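Local coordinates for putative nitrate transport protein (Thermoplasma volcanium, PDB 3MST) that is of unknown function but is probably a solute-binding component of a transport system, perhaps for nitrate or a similar small solute, at residues N118-G121 with D122-I125; E215-K219 with R220-V224. All blocks are in the same frame, centred on the assembly; numbering follows the deposited sequence.

Contact 1 of 2, residues N118-G121 with D122-I125; sequences NADG and DTCI. With EDO (1,2-ethanediol), chain L.
Asp120 turns its carboxylate to the first turn of helix 121-129, where one oxygen, OD1, takes two bonds from Thr123. The backbone N of Thr123 reaches OD1 at 2.9 Å, nearly in line with the carboxylate C-O bond, whereas the hydroxyl OG1 donates to the same atom from above the carboxylate plane, also at 2.9 Å. Asp120 can do this because its CG sits between its own backbone N and carbonyl carbon (chi1 64°). The packing is close where Thr123 CG2 rests on Ala119 CB at 3.7 Å. Buried Cys124 continues this inner side against Tyr93, Ala134 and Val136. Backbone bonds from Cys124 N to Asp120 O and from Ile125 N to Gly121 O set the helix going. The outer side is looser. There Asp120 and Asp122 are exposed, and an ethanediol, probably from the crystallisation liquor, lies between their carboxylates, its O1 accepting from Asp122 N at 3.0 Å. Replacing Thr123 by a glycine would probably leave OD1 with the backbone bond alone, freer to swing, and open a gap beside Ala119 CB. The amides at this helix start are likely to favour the negative charge of Asp120. Capping of the amide three residues on by an aspartate side chain is the classic N-cap of an alpha helix, placed here where strand 115-118 gives way to helix 121-129.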
# COMPACT_ATOMS: atom_id res chain seq x y z
N ASN A 118 19.58 -1.35 -1.75
CA ASN A 118 18.72 -1.40 -0.56
C ASN A 118 19.50 -0.81 0.61
O ASN A 118 20.66 -1.18 0.89
CB ASN A 118 18.25 -2.82 -0.31
CG ASN A 118 17.47 -3.35 -1.47
OD1 ASN A 118 18.03 -4.04 -2.34
ND2 ASN A 118 16.21 -2.94 -1.59
N ALA A 119 18.83 0.08 1.36
CA ALA A 119 19.45 0.88 2.38
C ALA A 119 18.34 1.24 3.38
O ALA A 119 17.43 0.43 3.66
CB ALA A 119 20.17 2.14 1.82
N ASP A 120 18.53 2.34 4.05
CA ASP A 120 17.55 2.91 4.98
C ASP A 120 17.24 4.34 4.57
O ASP A 120 17.80 4.90 3.62
CB ASP A 120 18.06 2.80 6.42
CG ASP A 120 19.28 3.59 6.71
OD1 ASP A 120 19.63 4.55 5.98
OD2 ASP A 120 19.92 3.26 7.74
N GLY A 121 16.26 4.92 5.24
CA GLY A 121 15.75 6.20 4.80
C GLY A 121 16.80 7.30 4.80
O GLY A 121 16.87 8.12 3.88
N ASP A 122 17.60 7.36 5.88
CA ASP A 122 18.60 8.43 5.98
C ASP A 122 19.62 8.30 4.82
O ASP A 122 20.05 9.30 4.27
CB ASP A 122 19.34 8.41 7.31
CG ASP A 122 18.43 8.66 8.49
OD1 ASP A 122 17.45 9.40 8.37
OD2 ASP A 122 18.70 8.14 9.60
N THR A 123 20.03 7.07 4.53
CA THR A 123 20.99 6.83 3.44
C THR A 123 20.40 7.21 2.10
O THR A 123 21.05 7.83 1.24
CB THR A 123 21.42 5.38 3.41
OG1 THR A 123 22.10 5.11 4.63
CG2 THR A 123 22.32 5.08 2.17
N CYS A 124 19.13 6.88 1.92
CA CYS A 124 18.44 7.26 0.69
C CYS A 124 18.44 8.77 0.47
O CYS A 124 18.72 9.26 -0.61
CB CYS A 124 17.00 6.76 0.71
SG CYS A 124 16.82 4.96 0.47
N ILE A 125 18.12 9.52 1.52
CA ILE A 125 18.14 10.95 1.41
C ILE A 125 19.54 11.47 1.06
O ILE A 125 19.70 12.34 0.21
CB ILE A 125 17.60 11.64 2.74
CG1 ILE A 125 16.12 11.30 2.95
CG2 ILE A 125 17.87 13.17 2.73
CD1 ILE A 125 15.63 11.68 4.32
C1 EDO L . 17.81 5.20 9.35
O1 EDO L . 16.95 5.71 8.30
C2 EDO L . 17.14 4.35 10.41
O2 EDO L . 16.34 3.29 9.85

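Contact 2 of 2, residues E215-K219 with R220-V224; sequences EVTKK and RAELV
The carboxylate of Glu222 has the aliphatic chain of Lys219, in the conformer described here, one of two modelled, over one face and polar partners near its edge. It meets an ST turn, in which Thr217 OG1 accepts from Lys219 N at 3.1 Å. In the same lysine conformer Lys219 CD stands almost directly above Glu222 CD at 4.1 Å, and the two side chains run side by side, pointing the same way. At OE1, Thr217 OG1 donates at 2.7 Å from the anti side, 26° out of the carboxylate plane, while Arg77 of the neighbouring strand 71-77 forms a salt bridge to the same oxygen. The ammonium NZ of Lys219 is 4.4 Å from Glu222 OE2, too long for a salt bridge; a water, accepting from NZ and donating to OE2, links the two charges. With OG1 opposite its own backbone N (chi1 178°), Thr217 can serve both bonds, and its hydroxyl ties the end of strand 215-217 to the start of helix 220-230. Arg220 leads away, its guanidinium NH1 held by the carbonyls of Ile242 and Gly244. Buried Leu223 brings CD2 to 4.1 Å from Thr217 O. Lys219 opens the helix from its N-cap position, its carbonyl O making a weak bond with Glu222 N and a straighter one from Leu223 N, 3.2 Å long at 164° and in the carbonyl plane.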
# COMPACT_ATOMS: atom_id res chain seq x y z
N GLU A 215 -7.94 5.23 -3.67
CA GLU A 215 -9.04 4.99 -4.59
C GLU A 215 -9.18 3.49 -4.86
O GLU A 215 -8.23 2.83 -5.30
CB GLU A 215 -8.79 5.73 -5.88
CG GLU A 215 -9.92 5.65 -6.86
CD GLU A 215 -9.51 6.19 -8.21
OE1 GLU A 215 -8.87 5.43 -9.00
OE2 GLU A 215 -9.82 7.39 -8.46
N VAL A 216 -10.39 2.98 -4.64
CA VAL A 216 -10.70 1.58 -4.87
C VAL A 216 -11.03 1.31 -6.33
O VAL A 216 -11.67 2.16 -6.96
CB VAL A 216 -11.92 1.18 -3.99
CG1 VAL A 216 -12.35 -0.30 -4.25
CG2 VAL A 216 -11.59 1.39 -2.54
N THR A 217 -10.57 0.20 -6.87
CA THR A 217 -11.02 -0.29 -8.15
C THR A 217 -11.45 -1.73 -8.04
O THR A 217 -10.83 -2.55 -7.39
CB THR A 217 -9.97 -0.10 -9.25
OG1 THR A 217 -10.46 -0.64 -10.48
CG2 THR A 217 -8.63 -0.76 -8.89
N LYS A 218 -12.52 -2.07 -8.75
CA LYS A 218 -12.97 -3.44 -8.93
C LYS A 218 -12.85 -3.90 -10.39
O LYS A 218 -13.38 -4.95 -10.76
CB LYS A 218 -14.46 -3.61 -8.47
CG LYS A 218 -14.71 -3.42 -7.03
CD LYS A 218 -16.20 -3.68 -6.72
CE LYS A 218 -17.14 -2.64 -7.31
NZ LYS A 218 -18.57 -2.99 -6.99
N LYS A 219 -12.21 -3.08 -11.22
CA LYS A 219 -12.13 -3.36 -12.66
C LYS A 219 -11.13 -4.51 -12.90
O LYS A 219 -9.93 -4.35 -12.65
CB LYS A 219 -11.67 -2.12 -13.44
CG LYS A 219 -12.60 -0.90 -13.39
CD LYS A 219 -12.16 0.21 -14.35
CE LYS A 219 -12.83 1.57 -14.06
NZ LYS A 219 -12.20 2.70 -14.82
N ARG A 220 -11.63 -5.62 -13.43
CA ARG A 220 -10.84 -6.83 -13.60
C ARG A 220 -9.55 -6.53 -14.35
O ARG A 220 -8.49 -7.01 -13.93
CB ARG A 220 -11.60 -7.92 -14.34
CG ARG A 220 -10.84 -9.24 -14.37
CD ARG A 220 -11.56 -10.37 -15.14
NE ARG A 220 -10.73 -11.52 -15.04
CZ ARG A 220 -10.59 -12.28 -13.97
NH1 ARG A 220 -11.47 -12.24 -12.97
NH2 ARG A 220 -9.60 -13.14 -13.93
N ALA A 221 -9.61 -5.77 -15.44
CA ALA A 221 -8.40 -5.56 -16.22
C ALA A 221 -7.33 -4.83 -15.43
O ALA A 221 -6.15 -5.06 -15.68
CB ALA A 221 -8.73 -4.79 -17.49
N GLU A 222 -7.74 -3.96 -14.50
CA GLU A 222 -6.74 -3.24 -13.67
C GLU A 222 -6.09 -4.17 -12.66
O GLU A 222 -4.89 -4.07 -12.40
CB GLU A 222 -7.39 -2.04 -12.98
CG GLU A 222 -7.83 -1.00 -14.00
CD GLU A 222 -8.19 0.33 -13.40
OE1 GLU A 222 -8.63 0.35 -12.23
OE2 GLU A 222 -8.07 1.38 -14.08
N LEU A 223 -6.89 -5.05 -12.08
CA LEU A 223 -6.37 -6.07 -11.17
C LEU A 223 -5.42 -7.05 -11.86
O LEU A 223 -4.34 -7.36 -11.36
CB LEU A 223 -7.48 -6.80 -10.44
CG LEU A 223 -8.49 -5.90 -9.70
CD1 LEU A 223 -9.62 -6.70 -9.07
CD2 LEU A 223 -7.81 -4.95 -8.74
N VAL A 224 -5.84 -7.54 -13.03
CA VAL A 224 -5.00 -8.41 -13.85
C VAL A 224 -3.72 -7.66 -14.25
O VAL A 224 -2.61 -8.25 -14.19
CB VAL A 224 -5.78 -8.95 -15.06
CG1 VAL A 224 -4.86 -9.65 -16.10
CG2 VAL A 224 -6.88 -9.89 -14.57
O HOH W 1 -9.40 3.49 -13.58

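In the fold
From the N terminus, contact 1 comes first, at the passage from strand 115-118 to helix 121-129, which begins a beta-alpha-beta crossover to the parallel strand 133-137 in the five-stranded mixed sheet. Contact 2 follows much later, where outermost strand 215-217 of the six-stranded sheet passes into helix 220-230 near the C terminus. Each closes only a short local turn; the two lie in series, neither nested nor crossing. The centres of contacts 1 and 2 lie about 32 Å apart. The two are on opposite sides of the chain's centre and do not touch. Each lies at a strand-to-helix junction, one at either sheet, consistent with the two-lobed build of solute-binding proteins of transport systems.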